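Local structure of N-terminal acetyltransferase-like protein (Chaetomium thermophilum, 5NNP) at residues A[388-394]-A[417-421]; A[397-401]-A[413-417]. The protein probably serves as the TPR-repeat auxiliary subunit of a NatA-type N-terminal acetyltransferase, supporting its transferase activity. One frame throughout, in Å; residues are numbered along the deposited sequence.

Contact 1. Residues A[388-394]-A[417-421]; sequences RDLTRAL and IFKHQ
Two successive antiparallel helices of the TPR-like superhelix, 390-403 and 408-421, meet here where the first begins and the second ends; the axes of the short segments approach to 10.3 Å, with an angle of 157° between their directions. At the outer edge the guanidinium of Arg388 lies flat on the imidazole of His420, a stack with centres 3.7 Å apart and planes 25° from parallel. Arg388 NH2 sits over the ring centre, 3.1 Å from His420 CE1, so its approach to the ring nitrogens is by the face and makes no hydrogen bond. Asn383 holds both partners, its backbone O accepting from Arg388 NE and its side-chain OD1 paired with His420 ND1, which should limit the rotation of both planes. Below the stack, Leu390 crosses His420 at about a right angle, with Leu390 CD1 3.6 Å from His420 CB and also against Gln421 CG. Deeper in, Ile417 has CG1 beside its backbone N (chi1 -59°), and its two branches part: Ile417 CD1 touches Ala393 CB at 3.6 Å, while Ile417 CG2 lies near Leu390 O and Leu394 CG. Leu394 CD2 reaches Phe418 CE1 at 4.3 Å. Asp389 N-caps the first helix, Asp389 OD1 accepting from Arg392 N at 3.2 Å. Ala393 also packs on Tyr382 in the loop after helix 369-381, and Phe418 lies on Ala427 and Thr430 of helix 424-436.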
loop_
_atom_site.group_PDB
_atom_site.type_symbol
_atom_site.label_atom_id
_atom_site.label_comp_id
_atom_site.label_asym_id
_atom_site.label_seq_id
_atom_site.Cartn_x
_atom_site.Cartn_y
_atom_site.Cartn_z
ATOM N N ARG A 388 9.227 -23.434 -21.125
ATOM C CA ARG A 388 9.652 -22.597 -22.240
ATOM C C ARG A 388 10.149 -23.374 -23.447
ATOM O O ARG A 388 10.977 -24.289 -23.338
ATOM C CB ARG A 388 10.740 -21.625 -21.790
ATOM C CG ARG A 388 11.155 -20.627 -22.857
ATOM C CD ARG A 388 11.810 -19.414 -22.226
ATOM N NE ARG A 388 10.838 -18.603 -21.499
ATOM C CZ ARG A 388 11.165 -17.644 -20.640
ATOM N NH1 ARG A 388 12.443 -17.388 -20.400
ATOM N NH2 ARG A 388 10.218 -16.946 -20.020
ATOM N N ASP A 389 9.613 -22.988 -24.600
ATOM C CA ASP A 389 10.123 -23.400 -25.897
ATOM C C ASP A 389 9.795 -22.265 -26.857
ATOM O O ASP A 389 8.746 -22.260 -27.492
ATOM C CB ASP A 389 9.498 -24.721 -26.345
ATOM C CG ASP A 389 10.055 -25.218 -27.672
ATOM O OD1 ASP A 389 10.496 -24.387 -28.496
ATOM O OD2 ASP A 389 10.042 -26.449 -27.895
ATOM N N LEU A 390 10.697 -21.297 -26.941
ATOM C CA LEU A 390 10.398 -20.039 -27.604
ATOM C C LEU A 390 10.110 -20.223 -29.089
ATOM O O LEU A 390 9.371 -19.440 -29.687
ATOM C CB LEU A 390 11.546 -19.052 -27.407
ATOM C CG LEU A 390 11.820 -18.701 -25.947
ATOM C CD1 LEU A 390 12.866 -17.610 -25.864
ATOM C CD2 LEU A 390 10.540 -18.276 -25.243
ATOM N N THR A 391 10.675 -21.262 -29.687
ATOM C CA THR A 391 10.437 -21.482 -31.102
ATOM C C THR A 391 8.988 -21.897 -31.337
ATOM O O THR A 391 8.295 -21.333 -32.188
ATOM C CB THR A 391 11.374 -22.538 -31.675
ATOM O OG1 THR A 391 12.720 -22.039 -31.659
ATOM C CG2 THR A 391 10.962 -22.858 -33.095
ATOM N N ARG A 392 8.533 -22.875 -30.565
ATOM C CA ARG A 392 7.160 -23.341 -30.659
ATOM C C ARG A 392 6.185 -22.249 -30.259
ATOM O O ARG A 392 5.076 -22.157 -30.801
ATOM C CB ARG A 392 6.955 -24.578 -29.786
ATOM C CG ARG A 392 7.801 -25.747 -30.215
ATOM C CD ARG A 392 7.468 -27.009 -29.446
ATOM N NE ARG A 392 6.053 -27.338 -29.503
ATOM C CZ ARG A 392 5.524 -28.398 -28.907
ATOM N NH1 ARG A 392 6.302 -29.229 -28.225
ATOM N NH2 ARG A 392 4.223 -28.634 -28.994
ATOM N N ALA A 393 6.590 -21.424 -29.304
ATOM C CA ALA A 393 5.716 -20.368 -28.849
ATOM C C ALA A 393 5.478 -19.398 -30.006
ATOM O O ALA A 393 4.353 -18.961 -30.250
ATOM C CB ALA A 393 6.311 -19.649 -27.628
ATOM N N LEU A 394 6.548 -19.084 -30.725
ATOM C CA LEU A 394 6.458 -18.222 -31.893
ATOM C C LEU A 394 5.483 -18.771 -32.918
ATOM O O LEU A 394 4.638 -18.031 -33.428
ATOM C CB LEU A 394 7.827 -18.058 -32.541
ATOM C CG LEU A 394 8.360 -16.631 -32.595
ATOM C CD1 LEU A 394 9.549 -16.550 -33.525
ATOM C CD2 LEU A 394 7.270 -15.652 -32.998
ATOM N N ILE A 417 7.856 -12.873 -26.442
ATOM C CA ILE A 417 8.690 -13.974 -26.900
ATOM C C ILE A 417 10.008 -13.420 -27.435
ATOM O O ILE A 417 11.104 -13.934 -27.127
ATOM C CB ILE A 417 7.956 -14.806 -27.973
ATOM C CG1 ILE A 417 6.652 -15.351 -27.383
ATOM C CG2 ILE A 417 8.818 -15.944 -28.481
ATOM C CD1 ILE A 417 5.839 -16.198 -28.329
ATOM N N PHE A 418 9.901 -12.349 -28.217
ATOM C CA PHE A 418 11.088 -11.650 -28.700
ATOM C C PHE A 418 11.944 -11.214 -27.531
ATOM O O PHE A 418 13.144 -11.477 -27.508
ATOM C CB PHE A 418 10.709 -10.443 -29.547
ATOM C CG PHE A 418 10.140 -10.805 -30.878
ATOM C CD1 PHE A 418 10.507 -11.991 -31.495
ATOM C CD2 PHE A 418 9.238 -9.968 -31.514
ATOM C CE1 PHE A 418 9.993 -12.333 -32.727
ATOM C CE2 PHE A 418 8.713 -10.305 -32.741
ATOM C CZ PHE A 418 9.092 -11.489 -33.352
ATOM N N LYS A 419 11.318 -10.542 -26.567
ATOM C CA LYS A 419 11.996 -10.189 -25.326
ATOM C C LYS A 419 12.795 -11.375 -24.770
ATOM O O LYS A 419 13.990 -11.252 -24.512
ATOM C CB LYS A 419 10.996 -9.699 -24.274
ATOM C CG LYS A 419 11.672 -9.047 -23.071
ATOM C CD LYS A 419 10.732 -8.856 -21.905
ATOM C CE LYS A 419 10.720 -10.086 -21.016
ATOM N NZ LYS A 419 9.748 -9.984 -19.884
ATOM N N HIS A 420 12.139 -12.523 -24.608
ATOM C CA HIS A 420 12.813 -13.702 -24.073
ATOM C C HIS A 420 13.896 -14.211 -25.010
ATOM O O HIS A 420 14.895 -14.772 -24.557
ATOM C CB HIS A 420 11.819 -14.819 -23.787
ATOM C CG HIS A 420 10.868 -14.508 -22.676
ATOM N ND1 HIS A 420 9.558 -14.944 -22.672
ATOM C CD2 HIS A 420 11.034 -13.812 -21.528
ATOM C CE1 HIS A 420 8.960 -14.530 -21.572
ATOM N NE2 HIS A 420 9.831 -13.836 -20.861
ATOM N N GLN A 421 13.708 -14.024 -26.315
ATOM C CA GLN A 421 14.760 -14.378 -27.275
ATOM C C GLN A 421 15.940 -13.410 -27.195
ATOM O O GLN A 421 17.020 -13.688 -27.727
ATOM C CB GLN A 421 14.204 -14.417 -28.697
ATOM C CG GLN A 421 13.343 -15.642 -28.966
ATOM C CD GLN A 421 12.712 -15.634 -30.347
ATOM O OE1 GLN A 421 12.588 -14.586 -30.978
ATOM N NE2 GLN A 421 12.305 -16.806 -30.819
#

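Contact 2. Residues A[397-401]-A[413-417]; sequences VEKAI and TKARI. With PO4 (phosphate ion), chain U.
Lys414 leaves helix 408-421 with CG anti to its backbone N (chi1 -173°), heading across to helix 390-403, while Glu398 folds back at chi2 (-59°) to bring its carboxylate to meet it. The ends are modelled as a salt bridge, Lys414 NZ to Glu398 OE1 at 2.8 Å, but the position of NZ is doubtful and so is the exact length. The aliphatic part of the lysine is used as well: Ile401 CD1 touches Lys414 CD at 3.7 Å, the two side chains crossing at about a right angle, and Val397 CG1 rests against Lys414 CB at 3.8 Å. The other branch of the valine faces the buried side, where Val397 CG2 meets Thr413 CG2 at 3.6 Å and Ile417 CD1 at 3.7 Å. Thr413 thus gives its methyl to the interface and its hydroxyl to a hydrogen bond with Tyr376 OH of helix 369-381. Arg416 turns from the facing helix to a phosphate ion, probably from the crystallisation liquor: Arg416 NE and NH2 both donate to phosphate O4, Arg416 NH2 to O4 at 2.8 Å, with O4 at the guanidinium edge. Lys450 NZ holds the same ion. Antiparallel segments whose axes make 155°, with small and branched side chains on the inner face and a charged pair at the margin, are in keeping with the side-by-side packing of consecutive antiparallel helices in TPR-type superhelices.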
loop_
_atom_site.group_PDB
_atom_site.type_symbol
_atom_site.label_atom_id
_atom_site.label_comp_id
_atom_site.label_asym_id
_atom_site.label_seq_id
_atom_site.Cartn_x
_atom_site.Cartn_y
_atom_site.Cartn_z
ATOM N N VAL A 397 1.818 -18.389 -31.734
ATOM C CA VAL A 397 1.303 -17.028 -31.737
ATOM C C VAL A 397 1.073 -16.553 -33.169
ATOM O O VAL A 397 0.114 -15.833 -33.436
ATOM C CB VAL A 397 2.234 -16.042 -31.001
ATOM C CG1 VAL A 397 1.734 -14.618 -31.126
ATOM C CG2 VAL A 397 2.333 -16.414 -29.539
ATOM N N GLU A 398 1.943 -16.957 -34.085
ATOM C CA GLU A 398 1.785 -16.586 -35.487
ATOM C C GLU A 398 0.523 -17.195 -36.109
ATOM O O GLU A 398 -0.142 -16.552 -36.931
ATOM C CB GLU A 398 3.015 -17.003 -36.311
ATOM C CG GLU A 398 4.204 -16.054 -36.205
ATOM C CD GLU A 398 3.885 -14.628 -36.659
ATOM O OE1 GLU A 398 4.719 -13.737 -36.419
ATOM O OE2 GLU A 398 2.812 -14.389 -37.263
ATOM N N LYS A 399 0.202 -18.427 -35.728
ATOM C CA LYS A 399 -1.004 -19.070 -36.219
ATOM C C LYS A 399 -2.227 -18.359 -35.672
ATOM O O LYS A 399 -3.230 -18.211 -36.363
ATOM C CB LYS A 399 -1.038 -20.550 -35.840
ATOM C CG LYS A 399 -0.100 -21.425 -36.658
ATOM C CD LYS A 399 -0.551 -22.862 -36.650
ATOM C CE LYS A 399 0.473 -23.792 -37.286
ATOM N NZ LYS A 399 1.533 -24.176 -36.314
ATOM N N ALA A 400 -2.126 -17.914 -34.424
ATOM C CA ALA A 400 -3.174 -17.137 -33.782
ATOM C C ALA A 400 -3.380 -15.791 -34.487
ATOM O O ALA A 400 -4.511 -15.399 -34.788
ATOM C CB ALA A 400 -2.836 -16.935 -32.319
ATOM N N ILE A 401 -2.280 -15.096 -34.759
ATOM C CA ILE A 401 -2.323 -13.818 -35.458
ATOM C C ILE A 401 -2.775 -13.947 -36.929
ATOM O O ILE A 401 -3.403 -13.033 -37.477
ATOM C CB ILE A 401 -0.952 -13.135 -35.391
ATOM C CG1 ILE A 401 -0.628 -12.798 -33.927
ATOM C CG2 ILE A 401 -0.922 -11.899 -36.271
ATOM C CD1 ILE A 401 0.736 -12.192 -33.697
ATOM N N THR A 413 1.838 -10.877 -26.626
ATOM C CA THR A 413 2.554 -12.101 -26.302
ATOM C C THR A 413 3.733 -12.311 -27.251
ATOM O O THR A 413 4.811 -12.754 -26.837
ATOM C CB THR A 413 1.618 -13.322 -26.355
ATOM O OG1 THR A 413 0.800 -13.339 -25.182
ATOM C CG2 THR A 413 2.417 -14.616 -26.402
ATOM N N LYS A 414 3.523 -11.990 -28.524
ATOM C CA LYS A 414 4.568 -12.130 -29.522
ATOM C C LYS A 414 5.808 -11.330 -29.153
ATOM O O LYS A 414 6.929 -11.853 -29.159
ATOM C CB LYS A 414 4.059 -11.682 -30.882
ATOM C CG LYS A 414 5.035 -11.962 -31.993
ATOM C CD LYS A 414 4.397 -11.740 -33.318
ATOM C CE LYS A 414 5.299 -10.927 -34.191
ATOM N NZ LYS A 414 4.857 -11.067 -35.596
ATOM N N ALA A 415 5.593 -10.053 -28.848
ATOM C CA ALA A 415 6.651 -9.178 -28.353
ATOM C C ALA A 415 7.393 -9.779 -27.158
ATOM O O ALA A 415 8.607 -9.621 -27.031
ATOM C CB ALA A 415 6.066 -7.797 -27.973
ATOM N N ARG A 416 6.661 -10.449 -26.278
ATOM C CA ARG A 416 7.247 -10.985 -25.053
ATOM C C ARG A 416 8.172 -12.155 -25.370
ATOM O O ARG A 416 9.160 -12.391 -24.673
ATOM C CB ARG A 416 6.151 -11.416 -24.073
ATOM C CG ARG A 416 6.667 -11.915 -22.737
ATOM C CD ARG A 416 5.525 -12.249 -21.784
ATOM N NE ARG A 416 4.856 -11.054 -21.272
ATOM C CZ ARG A 416 3.699 -10.578 -21.728
ATOM N NH1 ARG A 416 3.060 -11.195 -22.717
ATOM N NH2 ARG A 416 3.173 -9.482 -21.188
ATOM N N ILE A 417 7.856 -12.873 -26.442
ATOM C CA ILE A 417 8.690 -13.974 -26.900
ATOM C C ILE A 417 10.008 -13.420 -27.435
ATOM O O ILE A 417 11.104 -13.934 -27.127
ATOM C CB ILE A 417 7.956 -14.806 -27.973
ATOM C CG1 ILE A 417 6.652 -15.351 -27.383
ATOM C CG2 ILE A 417 8.818 -15.944 -28.481
ATOM C CD1 ILE A 417 5.839 -16.198 -28.329
HETATM P P PO4 U . 6.265 -8.248 -19.161
HETATM O O1 PO4 U . 6.736 -8.247 -20.594
HETATM O O2 PO4 U . 7.213 -9.103 -18.350
HETATM O O3 PO4 U . 6.265 -6.842 -18.599
HETATM O O4 PO4 U . 4.860 -8.803 -19.109
#

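How the contacts relate
Contacts 1 and 2 are successive levels of one interface between helices 390-403 and 408-421, their centres 9 Å apart, and the two nearly equal inclinations show that the antiparallel pairing hardly changes between them. Ile417 belongs to both, its CD1 touching side chains from successive turns of the partner helix. Both are partly buried, with an apolar interior and a polar margin, but the margins differ. Contact 1, at the helix ends, buries more surface (423 against 221 Å²) and closes with a flat arginine-histidine stack held by a loop residue; contact 2, between mid-helix turns nearer the connecting loop, uses opposite charges and a lysine chain.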